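Local atomic coordinates of TetR family transcriptional regulator (Streptomyces coelicolor, PDB entry 6SRN), a protein that probably binds operator DNA as a TetR-family transcriptional regulator and carries a pocket for a furan carboxylic acid hormone of the kind that controls antibiotic production. Residues 33-38 against 74-79. Residues are numbered along the deposited sequence; the frame is centred on the assembly and turned at random.
Sequences QILEAA and ESLAIA
L76 lays the forked end of its side chain over the methyl group of A38. CD1 comes to 3.6 Å from A38 CB and CD2 to 3.8 Å, with CG equally near, so the methyl sits against the branch point and both of its arms. CG stands anti to the backbone N (chi1 -177°), which carries the fork across to helix 31-49 although the root of the side chain runs along the interface. CD1 also looks toward I34, whose CG2 is a looser neighbour at 4.4 Å. The second meeting point lies one turn on in helix 73-86: L35 reaches over with CD2, which rests 3.6 Å from A79 CB and approaches the A79 carbonyl carbon as well. The same CD2 passes 4.3 Å from L76 CD1 and joins the two patches. Each helix thus gives one leucine that spans the gap and one alanine that receives a leucine from the other side. The segment axes cross nearly at right angles (-95°) and come no closer than 10.2 Å, bridged almost wholly by side chains; the contact is wholly apolar and no hydrogen bond crosses it. In the TetR fold these are the first helix of the DNA-binding domain and the helix that follows the predicted helix-turn-helix motif at 51-70 and leads on to the ligand-binding domain. V55, in helix 52-59 of that motif, touches both A38 and L76. F70 packs on I34, L76 and A79, and F42, further along helix 31-49, lies against L76. On another face of helix 73-86, A77 meets L129 of helix 121-131, while E36 touches P121 and V122 of that same helix from the 33-38 segment.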
# COMPACT_ATOMS: atom_id res chain seq x y z
N GLN A 33 28.51 -4.13 -2.42
CA GLN A 33 28.55 -3.71 -3.83
C GLN A 33 27.66 -4.58 -4.70
O GLN A 33 26.93 -4.06 -5.55
CB GLN A 33 29.98 -3.73 -4.36
CG GLN A 33 30.84 -2.62 -3.77
CD GLN A 33 32.28 -2.65 -4.23
OE1 GLN A 33 32.99 -3.63 -4.04
NE2 GLN A 33 32.74 -1.53 -4.79
N ILE A 34 27.71 -5.87 -4.46
CA ILE A 34 26.82 -6.79 -5.20
C ILE A 34 25.37 -6.47 -4.87
O ILE A 34 24.53 -6.43 -5.76
CB ILE A 34 27.16 -8.27 -4.90
CG1 ILE A 34 28.61 -8.59 -5.30
CG2 ILE A 34 26.18 -9.21 -5.59
CD1 ILE A 34 29.17 -9.87 -4.71
N LEU A 35 25.07 -6.27 -3.59
CA LEU A 35 23.72 -5.96 -3.16
C LEU A 35 23.23 -4.65 -3.77
O LEU A 35 22.08 -4.56 -4.14
CB LEU A 35 23.64 -5.86 -1.64
CG LEU A 35 23.40 -7.10 -0.77
CD1 LEU A 35 23.17 -6.66 0.67
CD2 LEU A 35 22.19 -7.88 -1.25
N GLU A 36 24.10 -3.64 -3.92
CA GLU A 36 23.70 -2.38 -4.52
C GLU A 36 23.34 -2.55 -6.00
O GLU A 36 22.31 -2.05 -6.46
CB GLU A 36 24.81 -1.35 -4.34
CG GLU A 36 24.39 0.08 -4.58
CD GLU A 36 23.42 0.65 -3.51
OE1 GLU A 36 23.39 0.25 -2.29
OE2 GLU A 36 22.69 1.60 -3.88
N ALA A 37 24.18 -3.30 -6.72
CA ALA A 37 23.89 -3.61 -8.12
C ALA A 37 22.61 -4.40 -8.29
O ALA A 37 21.81 -4.09 -9.16
CB ALA A 37 25.06 -4.35 -8.76
N ALA A 38 22.43 -5.40 -7.43
CA ALA A 38 21.22 -6.17 -7.46
C ALA A 38 20.00 -5.28 -7.20
O ALA A 38 18.97 -5.43 -7.83
CB ALA A 38 21.27 -7.28 -6.44
N GLU A 74 16.90 -16.12 -5.62
CA GLU A 74 16.04 -16.03 -4.47
C GLU A 74 16.76 -15.49 -3.24
O GLU A 74 16.27 -14.59 -2.57
CB GLU A 74 15.49 -17.43 -4.13
CG GLU A 74 14.52 -18.00 -5.14
CD GLU A 74 15.10 -18.79 -6.35
OE1 GLU A 74 16.26 -18.62 -6.76
OE2 GLU A 74 14.33 -19.58 -6.95
N SER A 75 17.94 -16.04 -2.95
CA SER A 75 18.72 -15.62 -1.79
C SER A 75 19.20 -14.18 -1.99
O SER A 75 19.34 -13.43 -1.04
CB SER A 75 19.88 -16.60 -1.55
OG SER A 75 20.82 -16.51 -2.57
N LEU A 76 19.42 -13.76 -3.22
CA LEU A 76 19.80 -12.37 -3.49
C LEU A 76 18.64 -11.42 -3.18
O LEU A 76 18.81 -10.43 -2.49
CB LEU A 76 20.27 -12.29 -4.96
CG LEU A 76 20.78 -10.95 -5.46
CD1 LEU A 76 21.99 -10.41 -4.71
CD2 LEU A 76 21.11 -11.07 -6.96
N ALA A 77 17.44 -11.80 -3.63
CA ALA A 77 16.25 -11.05 -3.31
C ALA A 77 16.00 -10.96 -1.78
O ALA A 77 15.67 -9.91 -1.25
CB ALA A 77 15.05 -11.58 -4.07
N ILE A 78 16.12 -12.10 -1.10
CA ILE A 78 16.00 -12.09 0.35
C ILE A 78 17.00 -11.11 0.96
O ILE A 78 16.64 -10.35 1.85
CB ILE A 78 16.21 -13.51 0.93
CG1 ILE A 78 15.03 -14.39 0.51
CG2 ILE A 78 16.36 -13.44 2.44
CD1 ILE A 78 15.26 -15.85 0.81
N ALA A 79 18.27 -11.15 0.54
CA ALA A 79 19.26 -10.28 1.17
C ALA A 79 18.93 -8.79 0.98
O ALA A 79 19.15 -8.00 1.86
CB ALA A 79 20.64 -10.59 0.64